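Local coordinates for protein putative alpha-ketoglutarate-dependent taurine dioxygenase (PDB 5HSX) that probably acts as an iron(II)- and 2-oxoglutarate-dependent dioxygenase of the TauD/TfdA family, here with a sodium ion in its metal site, at residues 20-25 with 55-60; 150-155 with 262-267; 223-228 with 238-243. All blocks are in the same frame, centred on the assembly; numbering follows the deposited sequence.

Contact 1: 20-25 with 55-60; sequences IEVTPL and LKWRVV
The indole of W57 is sandwiched between P24 on one face and K56, its neighbour in the chain, on the other. On the first face the proline ring lies over the six-membered part: P24 CB stands 3.7 Å from the centroid of the W57 benzene ring and 19° off its normal, a CH-pi contact. P24 CB is offset toward the rim, and P24 CG comes 3.4 Å from W57 CZ2. Proline suits this place, since its slightly polarised C-H groups can be laid on the electron-rich indole at little conformational cost, because the ring is already rigid. On the opposite face K56 CG sits 3.8 Å above the plane, the lysine giving its aliphatic part to the ring.

V22 meets the pyrrole end more loosely and at a slant, its CG1 standing 4.1 Å from W57 CD1. This methyl is anti to the backbone N (chi1 180°), which carries it to the indole. Alternation along the strand turns V22 and P24 toward the tryptophan and T23 away from it. No hydrogen bond crosses between the segments; the contact is apolar throughout.

W57 ends helix 44-57, and R58, with positive phi (77°), turns the chain into strand 59-62. Strand 31-34 lies between strands 21-24 and 59-62 in the mixed sheet, and its A31 touches both V22 and W57. The tryptophan thus packs the end of the helix against strand 21-24, outermost in this chain's part of the sheet, while Y146 of the second subunit packs on P24.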
loop_
_atom_site.group_PDB
_atom_site.type_symbol
_atom_site.label_atom_id
_atom_site.label_comp_id
_atom_site.label_asym_id
_atom_site.label_seq_id
_atom_site.Cartn_x
_atom_site.Cartn_y
_atom_site.Cartn_z
ATOM N N ILE B 20 -24.445 0.605 14.896
ATOM C CA ILE B 20 -22.996 0.434 14.919
ATOM C C ILE B 20 -22.303 1.742 14.548
ATOM O O ILE B 20 -22.892 2.656 13.962
ATOM C CB ILE B 20 -22.567 -0.700 13.976
ATOM C CG1 ILE B 20 -22.768 -0.266 12.520
ATOM C CG2 ILE B 20 -23.355 -1.969 14.284
ATOM C CD1 ILE B 20 -22.408 -1.324 11.495
ATOM N N GLU B 21 -21.023 1.823 14.894
ATOM C CA GLU B 21 -20.180 2.956 14.540
ATOM C C GLU B 21 -19.281 2.528 13.385
ATOM O O GLU B 21 -18.563 1.530 13.499
ATOM C CB GLU B 21 -19.355 3.407 15.747
ATOM C CG GLU B 21 -18.383 4.545 15.479
ATOM C CD GLU B 21 -17.482 4.830 16.674
ATOM O OE1 GLU B 21 -17.736 4.267 17.760
ATOM O OE2 GLU B 21 -16.516 5.610 16.524
ATOM N N VAL B 22 -19.331 3.266 12.275
ATOM C CA VAL B 22 -18.573 2.940 11.067
ATOM C C VAL B 22 -17.561 4.051 10.824
ATOM O O VAL B 22 -17.941 5.221 10.678
ATOM C CB VAL B 22 -19.487 2.761 9.844
ATOM C CG1 VAL B 22 -18.646 2.422 8.592
ATOM C CG2 VAL B 22 -20.535 1.690 10.113
ATOM N N THR B 23 -16.281 3.685 10.772
ATOM C CA THR B 23 -15.183 4.643 10.619
ATOM C C THR B 23 -14.423 4.317 9.345
ATOM O O THR B 23 -13.592 3.392 9.337
ATOM C CB THR B 23 -14.245 4.600 11.826
ATOM O OG1 THR B 23 -14.984 4.896 13.017
ATOM C CG2 THR B 23 -13.127 5.631 11.677
ATOM N N PRO B 24 -14.654 5.043 8.253
ATOM C CA PRO B 24 -13.963 4.729 6.998
ATOM C C PRO B 24 -12.466 4.979 7.098
ATOM O O PRO B 24 -11.991 5.820 7.871
ATOM C CB PRO B 24 -14.615 5.678 5.985
ATOM C CG PRO B 24 -15.921 6.087 6.625
ATOM C CD PRO B 24 -15.642 6.122 8.091
ATOM N N LEU B 25 -11.720 4.246 6.276
ATOM C CA LEU B 25 -10.269 4.257 6.341
ATOM C C LEU B 25 -9.591 4.812 5.097
ATOM O O LEU B 25 -8.379 5.056 5.136
ATOM C CB LEU B 25 -9.749 2.835 6.618
ATOM C CG LEU B 25 -10.141 2.326 8.005
ATOM C CD1 LEU B 25 -9.896 0.824 8.155
ATOM C CD2 LEU B 25 -9.376 3.102 9.073
ATOM N N LEU B 55 -21.136 -3.953 2.179
ATOM C CA LEU B 55 -21.404 -3.684 0.770
ATOM C C LEU B 55 -20.878 -2.315 0.360
ATOM O O LEU B 55 -20.383 -2.148 -0.763
ATOM C CB LEU B 55 -22.906 -3.787 0.484
ATOM C CG LEU B 55 -23.533 -5.171 0.667
ATOM C CD1 LEU B 55 -24.953 -5.166 0.139
ATOM C CD2 LEU B 55 -22.702 -6.254 -0.008
ATOM N N LYS B 56 -20.932 -1.341 1.267
ATOM C CA LYS B 56 -20.550 0.023 0.919
ATOM C C LYS B 56 -19.037 0.222 0.924
ATOM O O LYS B 56 -18.493 0.907 0.046
ATOM C CB LYS B 56 -21.202 0.999 1.893
ATOM C CG LYS B 56 -20.837 2.457 1.656
ATOM C CD LYS B 56 -21.549 3.326 2.683
ATOM C CE LYS B 56 -21.259 4.798 2.497
ATOM N NZ LYS B 56 -21.992 5.568 3.534
ATOM N N TRP B 57 -18.345 -0.352 1.901
ATOM C CA TRP B 57 -16.916 -0.107 2.076
ATOM C C TRP B 57 -16.041 -1.271 1.622
ATOM O O TRP B 57 -14.808 -1.160 1.687
ATOM C CB TRP B 57 -16.635 0.257 3.544
ATOM C CG TRP B 57 -17.175 1.638 3.849
ATOM C CD1 TRP B 57 -18.294 1.955 4.573
ATOM C CD2 TRP B 57 -16.641 2.880 3.369
ATOM N NE1 TRP B 57 -18.468 3.324 4.592
ATOM C CE2 TRP B 57 -17.473 3.911 3.856
ATOM C CE3 TRP B 57 -15.526 3.220 2.590
ATOM C CZ2 TRP B 57 -17.233 5.263 3.580
ATOM C CZ3 TRP B 57 -15.284 4.561 2.318
ATOM C CH2 TRP B 57 -16.137 5.567 2.814
ATOM N N ARG B 58 -16.649 -2.376 1.164
ATOM C CA ARG B 58 -15.978 -3.513 0.526
ATOM C C ARG B 58 -15.262 -4.433 1.511
ATOM O O ARG B 58 -15.254 -5.654 1.317
ATOM C CB ARG B 58 -14.967 -3.072 -0.532
ATOM C CG ARG B 58 -15.428 -1.990 -1.493
ATOM C CD ARG B 58 -16.772 -2.298 -2.118
ATOM N NE ARG B 58 -17.193 -1.159 -2.929
ATOM C CZ ARG B 58 -18.254 -1.152 -3.726
ATOM N NH1 ARG B 58 -19.012 -2.232 -3.844
ATOM N NH2 ARG B 58 -18.549 -0.057 -4.412
ATOM N N VAL B 59 -14.612 -3.867 2.522
ATOM C CA VAL B 59 -14.013 -4.640 3.607
ATOM C C VAL B 59 -14.217 -3.865 4.902
ATOM O O VAL B 59 -13.992 -2.652 4.946
ATOM C CB VAL B 59 -12.513 -4.940 3.377
ATOM C CG1 VAL B 59 -11.681 -3.637 3.140
ATOM C CG2 VAL B 59 -11.946 -5.729 4.557
ATOM N N VAL B 60 -14.667 -4.550 5.947
ATOM C CA VAL B 60 -14.859 -3.917 7.241
ATOM C C VAL B 60 -14.011 -4.649 8.272
ATOM O O VAL B 60 -13.735 -5.849 8.148
ATOM C CB VAL B 60 -16.345 -3.868 7.658
ATOM C CG1 VAL B 60 -17.132 -2.991 6.674
ATOM C CG2 VAL B 60 -16.959 -5.274 7.726
#

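Contact 2: 150-155 with 262-267; sequences TQWTNL and SVAFWD. With EDO (1,2-ethanediol), chain O.
Strands 150-154 and 263-267 face each other from different sheets, with no hydrogen bond between them and their nearest CA atoms, those of W152 and W266, 8.7 Å apart. Two tryptophans fill the gap; a large flat indole suits each place because it can span the distance between sheets whose backbones do not bond to each other here. The pyrrole edge of W152 is directed at a face of W266: W152 NE1 lies 3.1 Å above the W266 plane, toward the rim, and only 3.2 Å from W266 CG. The five-membered rings are 4.6 Å apart between centroids with planes at 59°, an oblique pairing that is neither a stack nor a T. Farther along, W152 CZ2 packs 3.5 Å from W266 CE3.

W266 holds its ring with CG between the backbone N and the carbonyl carbon (chi1 65°), which sets the indole across the NE1-CZ2 side of W152, the two side chains at about a right angle, and presents its face. The smallest of the three side chains completes the contact: A264 CB reaches W152 CH2 at 3.8 Å, where a methyl is enough to meet the far end of so long a ring. T150, two residues before W152, places its CG2 3.3 Å above one face of that indole. Q151, whose side chain lies off the contact, gives NE2 to O2 of an ethanediol molecule at 2.9 Å in a nearly straight bond.

Both indoles are buried between the two sheets of the double-stranded beta-helix core characteristic of this family. W266 also meets the ring of H273, a ligand of the sodium ion, and touches D125, another ligand, so the pair borders the metal site. Strand 263-267 runs between strands 59-62 and 135-140, while strand 150-154 lies between 271-274 and 253-256; V59 touches both tryptophans.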
loop_
_atom_site.group_PDB
_atom_site.type_symbol
_atom_site.label_atom_id
_atom_site.label_comp_id
_atom_site.label_asym_id
_atom_site.label_seq_id
_atom_site.Cartn_x
_atom_site.Cartn_y
_atom_site.Cartn_z
ATOM N N THR B 150 -2.107 -6.674 5.648
ATOM C CA THR B 150 -2.893 -7.122 4.504
ATOM C C THR B 150 -3.426 -5.902 3.763
ATOM O O THR B 150 -3.708 -4.864 4.371
ATOM C CB THR B 150 -4.067 -8.021 4.949
ATOM O OG1 THR B 150 -3.576 -9.086 5.775
ATOM C CG2 THR B 150 -4.796 -8.621 3.745
ATOM N N GLN B 151 -3.564 -6.022 2.441
ATOM C CA GLN B 151 -4.145 -4.950 1.645
ATOM C C GLN B 151 -5.309 -5.475 0.818
ATOM O O GLN B 151 -5.341 -6.642 0.419
ATOM C CB GLN B 151 -3.124 -4.297 0.708
ATOM C CG GLN B 151 -1.846 -3.823 1.414
ATOM C CD GLN B 151 -1.040 -2.868 0.563
ATOM O OE1 GLN B 151 -1.589 -1.947 -0.035
ATOM N NE2 GLN B 151 0.282 -3.074 0.515
ATOM N N TRP B 152 -6.255 -4.578 0.545
ATOM C CA TRP B 152 -7.380 -4.848 -0.335
ATOM C C TRP B 152 -7.472 -3.754 -1.391
ATOM O O TRP B 152 -7.070 -2.609 -1.159
ATOM C CB TRP B 152 -8.727 -4.902 0.435
ATOM C CG TRP B 152 -8.930 -6.125 1.297
ATOM C CD1 TRP B 152 -9.708 -7.217 1.008
ATOM C CD2 TRP B 152 -8.371 -6.361 2.592
ATOM N NE1 TRP B 152 -9.653 -8.123 2.039
ATOM C CE2 TRP B 152 -8.841 -7.621 3.026
ATOM C CE3 TRP B 152 -7.521 -5.632 3.428
ATOM C CZ2 TRP B 152 -8.485 -8.166 4.262
ATOM C CZ3 TRP B 152 -7.161 -6.183 4.658
ATOM C CH2 TRP B 152 -7.647 -7.430 5.060
ATOM N N THR B 153 -8.047 -4.094 -2.540
ATOM C CA THR B 153 -8.306 -3.089 -3.555
ATOM C C THR B 153 -9.758 -3.178 -4.002
ATOM O O THR B 153 -10.365 -4.249 -3.977
ATOM C CB THR B 153 -7.360 -3.226 -4.740
ATOM O OG1 THR B 153 -7.597 -2.142 -5.646
ATOM C CG2 THR B 153 -7.544 -4.590 -5.454
ATOM N N ASN B 154 -10.300 -2.031 -4.408
ATOM C CA ASN B 154 -11.721 -1.881 -4.716
ATOM C C ASN B 154 -11.906 -2.079 -6.219
ATOM O O ASN B 154 -11.603 -1.187 -7.011
ATOM C CB ASN B 154 -12.188 -0.503 -4.252
ATOM C CG ASN B 154 -13.646 -0.241 -4.532
ATOM O OD1 ASN B 154 -14.269 -0.906 -5.360
ATOM N ND2 ASN B 154 -14.200 0.751 -3.850
ATOM N N LEU B 155 -12.423 -3.251 -6.615
ATOM C CA LEU B 155 -12.579 -3.560 -8.037
ATOM C C LEU B 155 -13.716 -2.780 -8.687
ATOM O O LEU B 155 -13.752 -2.667 -9.919
ATOM C CB LEU B 155 -12.819 -5.059 -8.222
ATOM C CG LEU B 155 -11.673 -5.935 -7.678
ATOM C CD1 LEU B 155 -11.989 -7.407 -7.930
ATOM C CD2 LEU B 155 -10.374 -5.553 -8.319
ATOM N N SER B 262 -8.163 -8.862 16.087
ATOM C CA SER B 262 -8.723 -8.141 14.951
ATOM C C SER B 262 -9.432 -9.103 14.007
ATOM O O SER B 262 -9.119 -10.296 13.949
ATOM C CB SER B 262 -7.637 -7.370 14.198
ATOM O OG SER B 262 -7.080 -6.341 15.013
ATOM N N VAL B 263 -10.418 -8.571 13.285
ATOM C CA VAL B 263 -11.216 -9.337 12.333
ATOM C C VAL B 263 -11.341 -8.515 11.058
ATOM O O VAL B 263 -11.601 -7.311 11.115
ATOM C CB VAL B 263 -12.616 -9.678 12.893
ATOM C CG1 VAL B 263 -13.424 -10.499 11.870
ATOM C CG2 VAL B 263 -12.505 -10.425 14.222
ATOM N N ALA B 264 -11.147 -9.164 9.911
ATOM C CA ALA B 264 -11.388 -8.561 8.607
ATOM C C ALA B 264 -12.488 -9.342 7.902
ATOM O O ALA B 264 -12.440 -10.575 7.847
ATOM C CB ALA B 264 -10.111 -8.553 7.756
ATOM N N PHE B 265 -13.469 -8.619 7.361
ATOM C CA PHE B 265 -14.658 -9.192 6.729
ATOM C C PHE B 265 -14.767 -8.512 5.370
ATOM O O PHE B 265 -15.037 -7.308 5.306
ATOM C CB PHE B 265 -15.885 -8.915 7.611
ATOM C CG PHE B 265 -17.196 -9.544 7.155
ATOM C CD1 PHE B 265 -17.283 -10.400 6.064
ATOM C CD2 PHE B 265 -18.353 -9.265 7.869
ATOM C CE1 PHE B 265 -18.505 -10.964 5.703
ATOM C CE2 PHE B 265 -19.576 -9.818 7.512
ATOM C CZ PHE B 265 -19.654 -10.667 6.422
ATOM N N TRP B 266 -14.506 -9.240 4.281
ATOM C CA TRP B 266 -14.461 -8.584 2.980
ATOM C C TRP B 266 -15.375 -9.254 1.964
ATOM O O TRP B 266 -15.673 -10.449 2.049
ATOM C CB TRP B 266 -13.040 -8.506 2.406
ATOM C CG TRP B 266 -12.363 -9.802 2.051
ATOM C CD1 TRP B 266 -12.349 -10.410 0.827
ATOM C CD2 TRP B 266 -11.525 -10.593 2.902
ATOM N NE1 TRP B 266 -11.579 -11.551 0.876
ATOM C CE2 TRP B 266 -11.059 -11.684 2.136
ATOM C CE3 TRP B 266 -11.138 -10.496 4.241
ATOM C CZ2 TRP B 266 -10.219 -12.672 2.666
ATOM C CZ3 TRP B 266 -10.294 -11.477 4.766
ATOM C CH2 TRP B 266 -9.857 -12.555 3.979
ATOM N N ASP B 267 -15.806 -8.440 1.000
ATOM C CA ASP B 267 -16.726 -8.840 -0.064
ATOM C C ASP B 267 -15.880 -9.211 -1.279
ATOM O O ASP B 267 -15.379 -8.337 -1.989
ATOM C CB ASP B 267 -17.701 -7.705 -0.378
ATOM C CG ASP B 267 -18.750 -8.094 -1.415
ATOM O OD1 ASP B 267 -18.594 -9.148 -2.071
ATOM O OD2 ASP B 267 -19.721 -7.330 -1.588
HETATM C C1 EDO O . 3.610 -5.373 3.139
HETATM O O1 EDO O . 3.608 -6.806 3.199
HETATM C C2 EDO O . 2.188 -4.853 2.941
HETATM O O2 EDO O . 1.672 -5.335 1.693
#

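Contact 3: 223-228 with 238-243; sequences SFLKSI and VLLELL. With EDO (1,2-ethanediol), chain P.
L240 points from the helix into the angle between L225 and I228, and its two methyls divide the work. CD2 meets L225 CD2 at 3.5 Å and I228 CG1 at 3.8 Å; CD1 lies against the strand backbone, 3.7 Å from K226 O. With CG anti to the carbonyl carbon (chi1 -70°) and the chain extended beyond it, L240 reaches straight across the gap.

L225 adopts the other common leucine form, CG anti to its backbone N (chi1 172°), and crosses L240 obliquely. I228 runs past L240 in the opposite direction, its extended chain bringing CD1 to L239 CB at 3.7 Å. Branched aliphatic residues suit such a place because their methyls interlock without polar partners. K226 and S227 turn away from the helix; K226 folds back so that NZ bonds S223 O at 3.1 Å.

Strand 225-228 pairs antiparallel with 174-179. Helix 233-247 covers it: the axis of its 238-243 part passes 8.8 Å from that of strand 225-228, their N-to-C directions 128° apart. L206 of strand 200-209 touches L225 and I228, while F169 of helix 164-171 packs on L239.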
loop_
_atom_site.group_PDB
_atom_site.type_symbol
_atom_site.label_atom_id
_atom_site.label_comp_id
_atom_site.label_asym_id
_atom_site.label_seq_id
_atom_site.Cartn_x
_atom_site.Cartn_y
_atom_site.Cartn_z
ATOM N N SER B 223 -3.862 -13.363 -9.519
ATOM C CA SER B 223 -3.150 -14.631 -9.350
ATOM C C SER B 223 -3.746 -15.765 -10.175
ATOM O O SER B 223 -3.035 -16.730 -10.482
ATOM C CB SER B 223 -3.136 -15.062 -7.884
ATOM O OG SER B 223 -2.377 -14.172 -7.109
ATOM N N PHE B 224 -5.029 -15.692 -10.525
ATOM C CA PHE B 224 -5.720 -16.824 -11.134
ATOM C C PHE B 224 -6.160 -16.589 -12.566
ATOM O O PHE B 224 -6.258 -17.559 -13.328
ATOM C CB PHE B 224 -6.935 -17.207 -10.286
ATOM C CG PHE B 224 -6.577 -17.465 -8.857
ATOM C CD1 PHE B 224 -5.421 -18.188 -8.553
ATOM C CD2 PHE B 224 -7.331 -16.935 -7.822
ATOM C CE1 PHE B 224 -5.044 -18.412 -7.242
ATOM C CE2 PHE B 224 -6.967 -17.156 -6.500
ATOM C CZ PHE B 224 -5.817 -17.895 -6.210
ATOM N N LEU B 225 -6.408 -15.339 -12.955
ATOM C CA LEU B 225 -6.838 -15.057 -14.322
ATOM C C LEU B 225 -5.646 -15.200 -15.267
ATOM O O LEU B 225 -4.620 -14.530 -15.098
ATOM C CB LEU B 225 -7.455 -13.661 -14.402
ATOM C CG LEU B 225 -7.800 -13.091 -15.781
ATOM C CD1 LEU B 225 -8.753 -14.030 -16.593
ATOM C CD2 LEU B 225 -8.413 -11.690 -15.627
ATOM N N LYS B 226 -5.766 -16.097 -16.246
ATOM C CA LYS B 226 -4.638 -16.465 -17.096
ATOM C C LYS B 226 -4.716 -15.893 -18.498
ATOM O O LYS B 226 -3.676 -15.568 -19.084
ATOM C CB LYS B 226 -4.531 -17.996 -17.199
ATOM C CG LYS B 226 -4.456 -18.697 -15.855
ATOM C CD LYS B 226 -3.330 -18.142 -15.008
ATOM C CE LYS B 226 -3.179 -18.927 -13.703
ATOM N NZ LYS B 226 -2.063 -18.342 -12.899
ATOM N N SER B 227 -5.920 -15.780 -19.064
ATOM C CA SER B 227 -6.038 -15.339 -20.442
ATOM C C SER B 227 -7.433 -14.776 -20.684
ATOM O O SER B 227 -8.393 -15.105 -19.978
ATOM C CB SER B 227 -5.764 -16.487 -21.414
ATOM O OG SER B 227 -6.716 -17.532 -21.236
ATOM N N ILE B 228 -7.529 -13.951 -21.718
ATOM C CA ILE B 228 -8.794 -13.385 -22.179
ATOM C C ILE B 228 -9.269 -14.211 -23.364
ATOM O O ILE B 228 -8.506 -14.446 -24.307
ATOM C CB ILE B 228 -8.621 -11.904 -22.555
ATOM C CG1 ILE B 228 -8.256 -11.087 -21.304
ATOM C CG2 ILE B 228 -9.902 -11.352 -23.241
ATOM C CD1 ILE B 228 -7.928 -9.605 -21.593
ATOM N N VAL B 238 -1.106 -8.143 -23.041
ATOM C CA VAL B 238 -1.041 -6.686 -22.938
ATOM C C VAL B 238 -2.245 -6.148 -22.164
ATOM O O VAL B 238 -2.117 -5.292 -21.271
ATOM C CB VAL B 238 -0.955 -6.077 -24.351
ATOM C CG1 VAL B 238 -1.342 -4.613 -24.343
ATOM C CG2 VAL B 238 0.462 -6.260 -24.912
ATOM N N LEU B 239 -3.434 -6.648 -22.494
ATOM C CA LEU B 239 -4.648 -6.161 -21.847
ATOM C C LEU B 239 -4.695 -6.550 -20.377
ATOM O O LEU B 239 -5.098 -5.743 -19.531
ATOM C CB LEU B 239 -5.891 -6.701 -22.566
ATOM C CG LEU B 239 -6.109 -6.095 -23.955
ATOM C CD1 LEU B 239 -7.182 -6.889 -24.696
ATOM C CD2 LEU B 239 -6.468 -4.603 -23.837
ATOM N N LEU B 240 -4.302 -7.786 -20.045
ATOM C CA LEU B 240 -4.273 -8.164 -18.632
ATOM C C LEU B 240 -3.282 -7.312 -17.842
ATOM O O LEU B 240 -3.608 -6.849 -16.742
ATOM C CB LEU B 240 -3.951 -9.650 -18.473
ATOM C CG LEU B 240 -5.079 -10.576 -18.931
ATOM C CD1 LEU B 240 -4.639 -12.016 -18.735
ATOM C CD2 LEU B 240 -6.351 -10.304 -18.140
ATOM N N GLU B 241 -2.075 -7.081 -18.381
ATOM C CA GLU B 241 -1.111 -6.247 -17.663
ATOM C C GLU B 241 -1.620 -4.815 -17.494
ATOM O O GLU B 241 -1.375 -4.182 -16.458
ATOM C CB GLU B 241 0.259 -6.288 -18.362
ATOM C CG GLU B 241 0.879 -7.690 -18.206
ATOM C CD GLU B 241 2.289 -7.824 -18.733
ATOM O OE1 GLU B 241 2.849 -6.836 -19.249
ATOM O OE2 GLU B 241 2.822 -8.947 -18.640
ATOM N N LEU B 242 -2.341 -4.294 -18.489
ATOM C CA LEU B 242 -2.960 -2.974 -18.357
ATOM C C LEU B 242 -3.951 -2.947 -17.198
ATOM O O LEU B 242 -3.913 -2.042 -16.354
ATOM C CB LEU B 242 -3.661 -2.600 -19.666
ATOM C CG LEU B 242 -4.530 -1.339 -19.646
ATOM C CD1 LEU B 242 -3.630 -0.084 -19.576
ATOM C CD2 LEU B 242 -5.453 -1.321 -20.869
ATOM N N LEU B 243 -4.853 -3.937 -17.150
ATOM C CA LEU B 243 -5.887 -3.962 -16.113
ATOM C C LEU B 243 -5.300 -4.284 -14.742
ATOM O O LEU B 243 -5.753 -3.737 -13.730
ATOM C CB LEU B 243 -6.985 -4.973 -16.494
ATOM C CG LEU B 243 -7.684 -4.711 -17.828
ATOM C CD1 LEU B 243 -8.636 -5.865 -18.174
ATOM C CD2 LEU B 243 -8.481 -3.397 -17.783
HETATM C C1 EDO P . 1.923 -12.167 -18.697
HETATM O O1 EDO P . 1.789 -11.061 -17.786
HETATM C C2 EDO P . 0.770 -13.162 -18.556
HETATM O O2 EDO P . -0.431 -12.657 -19.154
#

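In the fold
Contact 2 is the buried centre of the three, whereas contacts 1 and 3 are partly buried and lie farther out. Contacts 1 and 2 share a sheet: strands 59-62 and 263-267 are neighbours in it, joined by probable hydrogen bonds from V60 N to F265 O and from D267 N to R58 O, each 2.9 Å. The strand of contact 3 belongs to a separate antiparallel sheet; the centres of contacts 2 and 3 are about 22 Å apart, and contact 3 lies within the long excursion of chain that contact 2 closes. Chemistry follows place: indole against indole between sheets near the metal site, proline on indole beside the other subunit, and mainly aliphatic packing where a helix covers a strand.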